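Bifunctional endomannanase/endoglucanase (Caldanaerobius polysaccharolyticus, PDB 3W0K) probably hydrolyses internal linkages of mannans and of beta-glucans such as cellulose, as a glycoside hydrolase of family 5. Local coordinates at residues P57-F62 and W115-K120; I41-R46 and M79-H84; Q9-W14 and Y45-R50. All coordinates share one frame; numbering follows the deposited sequence.

Contact 1: residues P57-F62 and W115-K120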
# COMPACT_ATOMS: atom_id res chain seq x y z
N PRO A 57 21.84 5.97 10.00
CA PRO A 57 21.18 6.35 8.75
C PRO A 57 21.80 7.59 8.12
O PRO A 57 22.35 8.43 8.83
CB PRO A 57 19.75 6.63 9.21
CG PRO A 57 19.96 7.21 10.57
CD PRO A 57 20.98 6.27 11.16
N ASP A 58 21.77 7.66 6.80
CA ASP A 58 22.27 8.83 6.10
C ASP A 58 21.06 9.76 6.06
O ASP A 58 20.23 9.67 5.16
CB ASP A 58 22.71 8.46 4.67
CG ASP A 58 23.30 9.64 3.91
OD1 ASP A 58 23.27 10.79 4.42
OD2 ASP A 58 23.80 9.43 2.79
N LYS A 59 20.96 10.63 7.06
CA LYS A 59 19.84 11.55 7.17
C LYS A 59 19.69 12.53 6.01
O LYS A 59 18.62 13.12 5.83
CB LYS A 59 19.87 12.25 8.53
CG LYS A 59 19.81 11.27 9.70
CD LYS A 59 19.84 11.95 11.06
CE LYS A 59 19.82 10.92 12.17
NZ LYS A 59 19.94 11.53 13.53
N LYS A 60 20.74 12.68 5.21
CA LYS A 60 20.72 13.56 4.04
C LYS A 60 19.67 13.04 3.05
O LYS A 60 19.00 13.82 2.38
CB LYS A 60 22.10 13.59 3.38
CG LYS A 60 22.18 14.32 2.04
CD LYS A 60 22.05 15.82 2.20
CE LYS A 60 22.22 16.53 0.86
NZ LYS A 60 22.08 18.01 0.99
N VAL A 61 19.53 11.72 3.00
CA VAL A 61 18.57 11.08 2.11
C VAL A 61 17.13 11.46 2.46
O VAL A 61 16.27 11.52 1.57
CB VAL A 61 18.73 9.54 2.14
CG1 VAL A 61 17.73 8.86 1.20
CG2 VAL A 61 20.15 9.16 1.73
N PHE A 62 16.88 11.76 3.73
CA PHE A 62 15.54 12.15 4.18
C PHE A 62 15.06 13.45 3.52
O PHE A 62 13.87 13.78 3.58
CB PHE A 62 15.49 12.30 5.70
CG PHE A 62 15.74 11.02 6.45
CD1 PHE A 62 16.08 11.06 7.80
CD2 PHE A 62 15.65 9.77 5.83
CE1 PHE A 62 16.31 9.88 8.52
CE2 PHE A 62 15.88 8.60 6.54
CZ PHE A 62 16.21 8.65 7.88
N TRP A 115 11.34 4.62 12.79
CA TRP A 115 10.08 5.31 12.99
C TRP A 115 10.18 6.47 13.96
O TRP A 115 9.50 7.48 13.80
CB TRP A 115 8.97 4.33 13.37
CG TRP A 115 8.41 3.65 12.15
CD1 TRP A 115 8.36 2.31 11.89
CD2 TRP A 115 7.86 4.30 10.99
NE1 TRP A 115 7.82 2.09 10.64
CE2 TRP A 115 7.51 3.29 10.07
CE3 TRP A 115 7.64 5.65 10.64
CZ2 TRP A 115 6.94 3.58 8.82
CZ3 TRP A 115 7.08 5.93 9.40
CH2 TRP A 115 6.74 4.90 8.50
N GLU A 116 11.07 6.35 14.95
CA GLU A 116 11.26 7.45 15.90
C GLU A 116 11.93 8.61 15.17
O GLU A 116 11.62 9.77 15.44
CB GLU A 116 12.11 7.00 17.08
CG GLU A 116 11.39 6.06 18.03
CD GLU A 116 12.26 5.60 19.19
OE1 GLU A 116 13.45 5.30 18.96
OE2 GLU A 116 11.75 5.55 20.33
N LEU A 117 12.82 8.29 14.23
CA LEU A 117 13.51 9.30 13.44
C LEU A 117 12.49 10.13 12.66
O LEU A 117 12.52 11.36 12.70
CB LEU A 117 14.48 8.66 12.44
CG LEU A 117 15.79 8.09 12.96
CD1 LEU A 117 16.51 7.40 11.81
CD2 LEU A 117 16.65 9.19 13.56
N PHE A 118 11.58 9.45 11.97
CA PHE A 118 10.55 10.13 11.20
C PHE A 118 9.56 10.88 12.10
O PHE A 118 9.13 11.98 11.77
CB PHE A 118 9.82 9.15 10.27
CG PHE A 118 10.69 8.61 9.17
CD1 PHE A 118 11.51 9.47 8.43
CD2 PHE A 118 10.71 7.25 8.89
CE1 PHE A 118 12.33 8.97 7.42
CE2 PHE A 118 11.53 6.75 7.88
CZ PHE A 118 12.34 7.61 7.14
N ALA A 119 9.23 10.29 13.24
CA ALA A 119 8.31 10.93 14.18
C ALA A 119 8.92 12.26 14.64
O ALA A 119 8.23 13.28 14.69
CB ALA A 119 8.04 10.03 15.37
N LYS A 120 10.21 12.24 14.96
CA LYS A 120 10.89 13.45 15.40
C LYS A 120 11.04 14.47 14.28
O LYS A 120 10.77 15.66 14.46
CB LYS A 120 12.28 13.13 15.96
CG LYS A 120 12.26 12.48 17.33
CD LYS A 120 13.66 12.39 17.92
CE LYS A 120 14.51 11.36 17.20
NZ LYS A 120 14.04 9.98 17.50
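In the outer layer of the beta/alpha barrel, Phe-62, where the loop after strand 38-44 runs into helix 62-74, packs against Leu-117 and Phe-118 of helix 105-121. The two phenylalanines form a T-shaped pair: the edge of Phe-118 comes toward the face of Phe-62, with ring centroids 4.9 Å apart. Their planes meet at 57°, so the T is well tilted. CE1 of Phe-118 stands above the Phe-62 ring, offset toward its rim and 3.7 Å from Phe-62 CE2. Phe-118 CZ lies at the same 3.7 Å from that CE2 atom. Leu-117 comes to another side of the ring: its CD1 lies at the edge, near the ring plane, 4.1 Å from Phe-62 CE1. The same methyl touches CG of Pro-57 at 3.7 Å; one branch of the leucine thus touches both the proline and the phenylalanine. The other branch, CD2, meets the aliphatic part of Lys-59, whose extended chain brings CE to 3.9 Å at the exposed margin. Phe-62 CG is anti to the carbonyl carbon (chi1 -64°), which turns the ring toward helix 105-121. Beyond the contact, Trp-48 makes a further edge-to-face pair with Phe-62, while Phe-118 reaches back to Leu-81 of strand 78-83. If Phe-62 were replaced by an alanine, the edge of Phe-118 would probably lose the face it packs on, and a gap would open beside CD1 of Leu-117. Before the helix, Asp-58 OD1 accepts a bond from Lys-60 N (3.3 Å), closing an Asx turn in the approach to Phe-62. Apolar contact between the chain leading into one barrel helix and the flank of the next, with aromatic rings packed outside the strands, is typical of the helical shell of a TIM barrel.

Contact 2: residues I41-R46 and M79-H84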
# COMPACT_ATOMS: atom_id res chain seq x y z
N ILE A 41 3.70 6.40 -0.26
CA ILE A 41 5.08 6.30 -0.69
C ILE A 41 5.80 5.13 -0.00
O ILE A 41 6.30 5.28 1.11
CB ILE A 41 5.85 7.61 -0.38
CG1 ILE A 41 5.13 8.82 -0.99
CG2 ILE A 41 7.27 7.54 -0.94
CD1 ILE A 41 5.14 8.85 -2.50
N PRO A 42 5.79 3.95 -0.64
CA PRO A 42 6.46 2.76 -0.07
C PRO A 42 7.96 2.87 -0.34
O PRO A 42 8.38 2.95 -1.49
CB PRO A 42 5.82 1.61 -0.85
CG PRO A 42 5.54 2.23 -2.20
CD PRO A 42 5.00 3.59 -1.83
N VAL A 43 8.76 2.88 0.72
CA VAL A 43 10.21 3.04 0.56
C VAL A 43 11.08 1.87 1.04
O VAL A 43 10.65 1.05 1.85
CB VAL A 43 10.71 4.36 1.21
CG1 VAL A 43 9.90 5.54 0.69
CG2 VAL A 43 10.64 4.29 2.73
N ASP A 44 12.31 1.84 0.53
CA ASP A 44 13.31 0.82 0.84
C ASP A 44 14.32 1.49 1.79
O ASP A 44 15.01 2.44 1.39
CB ASP A 44 13.99 0.40 -0.47
CG ASP A 44 14.96 -0.76 -0.31
OD1 ASP A 44 15.51 -0.98 0.78
OD2 ASP A 44 15.18 -1.46 -1.32
N TYR A 45 14.43 0.99 3.02
CA TYR A 45 15.34 1.57 4.00
C TYR A 45 16.81 1.55 3.59
O TYR A 45 17.63 2.29 4.15
CB TYR A 45 15.17 0.90 5.38
CG TYR A 45 15.91 -0.41 5.56
CD1 TYR A 45 17.15 -0.44 6.19
CD2 TYR A 45 15.37 -1.61 5.11
CE1 TYR A 45 17.85 -1.64 6.36
CE2 TYR A 45 16.05 -2.81 5.28
CZ TYR A 45 17.29 -2.82 5.91
OH TYR A 45 17.97 -4.00 6.08
N ARG A 46 17.15 0.72 2.60
CA ARG A 46 18.53 0.64 2.14
C ARG A 46 18.99 1.91 1.42
O ARG A 46 20.19 2.11 1.20
CB ARG A 46 18.74 -0.59 1.25
CG ARG A 46 18.60 -1.90 2.00
CD ARG A 46 18.78 -3.08 1.06
NE ARG A 46 17.79 -3.04 -0.00
CZ ARG A 46 17.82 -3.80 -1.09
NH1 ARG A 46 18.82 -4.66 -1.27
NH2 ARG A 46 16.87 -3.70 -2.00
N MET A 79 0.07 12.64 2.38
CA MET A 79 1.15 11.70 2.09
C MET A 79 1.25 10.63 3.17
O MET A 79 1.33 10.94 4.36
CB MET A 79 2.49 12.42 1.96
CG MET A 79 3.62 11.49 1.53
SD MET A 79 5.21 12.31 1.35
CE MET A 79 6.12 11.63 2.72
N CYS A 80 1.22 9.38 2.74
CA CYS A 80 1.34 8.26 3.66
C CYS A 80 2.69 7.60 3.42
O CYS A 80 2.92 6.98 2.38
CB CYS A 80 0.21 7.25 3.44
SG CYS A 80 0.33 5.81 4.51
N LEU A 81 3.61 7.79 4.37
CA LEU A 81 4.96 7.23 4.28
C LEU A 81 4.95 5.79 4.79
O LEU A 81 4.52 5.53 5.91
CB LEU A 81 5.94 8.07 5.11
CG LEU A 81 7.39 7.58 5.17
CD1 LEU A 81 8.03 7.63 3.79
CD2 LEU A 81 8.17 8.45 6.15
N ASN A 82 5.45 4.87 3.97
CA ASN A 82 5.48 3.46 4.32
C ASN A 82 6.86 2.83 4.19
O ASN A 82 7.60 3.12 3.25
CB ASN A 82 4.51 2.69 3.41
CG ASN A 82 4.72 1.18 3.45
OD1 ASN A 82 5.19 0.57 2.49
ND2 ASN A 82 4.38 0.57 4.58
N LEU A 83 7.23 1.98 5.15
CA LEU A 83 8.49 1.25 5.04
C LEU A 83 8.10 -0.03 4.31
O LEU A 83 7.40 -0.88 4.87
CB LEU A 83 9.11 0.92 6.40
CG LEU A 83 9.80 2.05 7.16
CD1 LEU A 83 10.53 1.47 8.37
CD2 LEU A 83 10.80 2.76 6.26
N HIS A 84 8.44 -0.11 3.03
CA HIS A 84 8.12 -1.29 2.22
C HIS A 84 9.13 -2.39 2.53
O HIS A 84 8.76 -3.56 2.69
CB HIS A 84 8.14 -0.95 0.74
CG HIS A 84 7.55 -2.02 -0.12
ND1 HIS A 84 8.30 -3.02 -0.69
CD2 HIS A 84 6.26 -2.29 -0.45
CE1 HIS A 84 7.51 -3.86 -1.33
NE2 HIS A 84 6.27 -3.44 -1.20
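His-84 packs on Pro-42 where the chain of strand 78-83 turns a corner beside strand 38-44. Its CB lies 3.4 Å from Val-43 O and 3.8 Å from Pro-42 CB. Further out, CG and CD2 pass the same proline CB, CD2 at 3.9 Å, with the ring lying obliquely to it. CE1 comes close to the hydroxyl of Tyr-12, and NE2 at the tip hydrogen-bonds a bound Tris molecule, probably from the crystallisation liquor. CG stands opposite the backbone N (chi1 -168°), which carries the imidazole past the proline. The two strands are parallel neighbours in the eight-stranded barrel, joined through helix 62-74 as a beta-alpha-beta unit. Four backbone bonds link them: Ile-41 N to Cys-80 O, nearly straight (172° at the hydrogen), Asn-82 N to Ile-41 O, Val-43 N to Asn-82 O, and His-84 N to Val-43 O, more bent (140°). Ile-41, Val-43, Leu-81 and Leu-83 share the face toward the helices; Val-43 CG2 meets Leu-83 CD2 at 3.9 Å, and Ile-41 CG1 meets Met-79 CG at 4.0 Å. Pro-42 and Asn-82 share the other face, with Asn-82 OD1 3.6 Å from Pro-42 CB, while Asn-82 ND2 is held by Asp-133 O of the next strand. Arg-46, just past the strand, makes a side-on salt bridge with Asp-44, NH2 to OD2 at 2.9 Å and NE to OD1 at 3.2 Å, both in the guanidinium plane.

Contact 3: residues Q9-W14 and Y45-R50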
# COMPACT_ATOMS: atom_id res chain seq x y z
N GLN A 9 6.32 4.97 -6.68
CA GLN A 9 7.53 4.20 -6.43
C GLN A 9 8.86 4.97 -6.53
O GLN A 9 9.90 4.38 -6.85
CB GLN A 9 7.53 2.98 -7.37
CG GLN A 9 6.43 1.94 -7.07
CD GLN A 9 5.00 2.40 -7.41
OE1 GLN A 9 4.06 2.14 -6.64
NE2 GLN A 9 4.83 3.04 -8.55
N TRP A 10 8.83 6.25 -6.17
CA TRP A 10 10.01 7.12 -6.24
C TRP A 10 11.22 6.66 -5.43
O TRP A 10 12.36 6.93 -5.82
CB TRP A 10 9.63 8.55 -5.84
CG TRP A 10 8.46 9.10 -6.60
CD1 TRP A 10 8.10 8.82 -7.89
CD2 TRP A 10 7.50 10.04 -6.12
NE1 TRP A 10 6.97 9.52 -8.24
CE2 TRP A 10 6.58 10.28 -7.16
CE3 TRP A 10 7.32 10.71 -4.90
CZ2 TRP A 10 5.50 11.16 -7.03
CZ3 TRP A 10 6.25 11.58 -4.76
CH2 TRP A 10 5.35 11.80 -5.82
N MET A 11 10.98 5.97 -4.32
CA MET A 11 12.07 5.47 -3.46
C MET A 11 11.70 4.05 -3.03
O MET A 11 12.01 3.60 -1.92
CB MET A 11 12.21 6.38 -2.23
CG MET A 11 13.49 6.17 -1.43
SD MET A 11 13.58 7.13 0.10
CE MET A 11 13.50 8.73 -0.54
N TYR A 12 11.12 3.33 -3.98
CA TYR A 12 10.62 1.97 -3.78
C TYR A 12 11.64 0.84 -3.60
O TYR A 12 11.51 0.04 -2.67
CB TYR A 12 9.66 1.65 -4.93
CG TYR A 12 8.97 0.32 -4.85
CD1 TYR A 12 8.32 -0.09 -3.69
CD2 TYR A 12 8.94 -0.53 -5.96
CE1 TYR A 12 7.67 -1.31 -3.63
CE2 TYR A 12 8.29 -1.75 -5.91
CZ TYR A 12 7.65 -2.14 -4.75
OH TYR A 12 7.02 -3.36 -4.69
N VAL A 13 12.60 0.73 -4.51
CA VAL A 13 13.61 -0.33 -4.43
C VAL A 13 15.01 0.23 -4.65
O VAL A 13 15.27 0.89 -5.66
CB VAL A 13 13.33 -1.45 -5.47
CG1 VAL A 13 14.46 -2.48 -5.45
CG2 VAL A 13 12.01 -2.15 -5.16
N TRP A 14 15.89 -0.02 -3.69
CA TRP A 14 17.26 0.45 -3.78
C TRP A 14 18.15 -0.52 -4.53
O TRP A 14 17.93 -1.73 -4.53
CB TRP A 14 17.83 0.69 -2.37
CG TRP A 14 19.31 1.01 -2.35
CD1 TRP A 14 19.89 2.23 -2.51
CD2 TRP A 14 20.39 0.07 -2.19
NE1 TRP A 14 21.25 2.12 -2.45
CE2 TRP A 14 21.59 0.81 -2.25
CE3 TRP A 14 20.45 -1.31 -1.99
CZ2 TRP A 14 22.85 0.20 -2.13
CZ3 TRP A 14 21.70 -1.92 -1.87
CH2 TRP A 14 22.88 -1.15 -1.94
N TYR A 45 14.43 0.99 3.02
CA TYR A 45 15.34 1.57 4.00
C TYR A 45 16.81 1.55 3.59
O TYR A 45 17.63 2.29 4.15
CB TYR A 45 15.17 0.90 5.38
CG TYR A 45 15.91 -0.41 5.56
CD1 TYR A 45 17.15 -0.44 6.19
CD2 TYR A 45 15.37 -1.61 5.11
CE1 TYR A 45 17.85 -1.64 6.36
CE2 TYR A 45 16.05 -2.81 5.28
CZ TYR A 45 17.29 -2.82 5.91
OH TYR A 45 17.97 -4.00 6.08
N ARG A 46 17.15 0.72 2.60
CA ARG A 46 18.53 0.64 2.14
C ARG A 46 18.99 1.91 1.42
O ARG A 46 20.19 2.11 1.20
CB ARG A 46 18.74 -0.59 1.25
CG ARG A 46 18.60 -1.90 2.00
CD ARG A 46 18.78 -3.08 1.06
NE ARG A 46 17.79 -3.04 -0.00
CZ ARG A 46 17.82 -3.80 -1.09
NH1 ARG A 46 18.82 -4.66 -1.27
NH2 ARG A 46 16.87 -3.70 -2.00
N PHE A 47 18.04 2.76 1.05
CA PHE A 47 18.40 4.03 0.40
C PHE A 47 19.18 4.91 1.37
O PHE A 47 19.94 5.78 0.94
CB PHE A 47 17.15 4.78 -0.07
CG PHE A 47 16.73 4.43 -1.47
CD1 PHE A 47 17.42 4.93 -2.57
CD2 PHE A 47 15.61 3.63 -1.70
CE1 PHE A 47 17.01 4.64 -3.87
CE2 PHE A 47 15.19 3.33 -3.00
CZ PHE A 47 15.89 3.84 -4.09
N TRP A 48 19.01 4.69 2.67
CA TRP A 48 19.70 5.49 3.68
C TRP A 48 20.44 4.64 4.71
O TRP A 48 21.02 5.17 5.67
CB TRP A 48 18.72 6.42 4.40
CG TRP A 48 17.66 5.72 5.23
CD1 TRP A 48 17.82 5.22 6.49
CD2 TRP A 48 16.29 5.49 4.87
NE1 TRP A 48 16.63 4.70 6.94
CE2 TRP A 48 15.68 4.85 5.97
CE3 TRP A 48 15.52 5.77 3.73
CZ2 TRP A 48 14.33 4.48 5.96
CZ3 TRP A 48 14.18 5.41 3.73
CH2 TRP A 48 13.60 4.77 4.84
N THR A 49 20.45 3.32 4.51
CA THR A 49 21.10 2.41 5.44
C THR A 49 22.05 1.47 4.70
O THR A 49 21.64 0.74 3.80
CB THR A 49 20.07 1.54 6.18
OG1 THR A 49 19.03 2.38 6.71
CG2 THR A 49 20.73 0.76 7.31
N ARG A 50 23.32 1.48 5.11
CA ARG A 50 24.31 0.63 4.49
C ARG A 50 24.63 -0.60 5.33
O ARG A 50 24.81 -0.50 6.54
CB ARG A 50 25.60 1.42 4.22
CG ARG A 50 26.65 0.64 3.44
CD ARG A 50 27.59 1.56 2.67
NE ARG A 50 26.89 2.33 1.64
CZ ARG A 50 26.51 1.84 0.46
NH1 ARG A 50 26.75 0.57 0.15
NH2 ARG A 50 25.89 2.62 -0.41
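The ring of Phe-47 is held between Met-11 and Trp-14, and this sandwich is the tight part of the contact. Met-11 CG presses on one face, offset toward the rim and only 3.3 Å from Phe-47 CD2. Over the centre of the opposite face lies Trp-14 CB, a CH-pi contact 3.8 Å from the ring centroid. With CG of Trp-14 opposite its backbone N (chi1 172°), CB is set over that ring and the indole is carried on to Arg-46. The indole turns its edge to the same face of Phe-47: the five-membered ring of Trp-14 and the ring of Phe-47 have centroids 5.1 Å apart and planes at 82°, a T-shaped pair, with Trp-14 CD1 3.7 Å from Phe-47 CD1. Deeper still, Met-11 SD reaches the edge of the Trp-48 indole, 4.1 Å from CZ3, as a Met-aromatic contact. The backbone O of Arg-46 sits over one face of the Trp-14 indole, and Trp-14 CE3 lies over a face of the Arg-46 guanidinium, 3.7 Å from CZ, with the planes 67° apart rather than stacked. Asp-44, which fixes that guanidinium, also takes the backbone N of Trp-14 on OD2. Toward solvent the packing becomes looser: the exposed Arg-50 comes no nearer than 4.2 Å, NH2 to Trp-14 CZ2, while its NH1 is bridged to Glu-16. Two loops that follow barrel strands 4-7 and 38-44 are thus tied together by aromatic packing at the C-terminal ends of the strands, the end at which TIM-barrel glycoside hydrolases carry their active-site cleft.

How the contacts relate
Contact 2 is core, with every touching residue buried; contact 1 is also largely buried but lies in the helical layer outside the ring of strands, and contact 3 is partly open at the loop end. Backbone hydrogen bonds join the segments of contact 2, whereas side-chain packing joins those of contacts 1 and 3, mainly apolar in contact 1 and mixed with arginines in contact 3. All three draw on strand 38-44 or the chain that follows it, and contacts 2 and 3 share Tyr-45 and Arg-46. Asp-44 of contact 2 is hydrogen-bonded to Met-11 and Trp-14 of contact 3, Trp-48 packs on Pro-57 and Phe-62, and Leu-81 meets Phe-118.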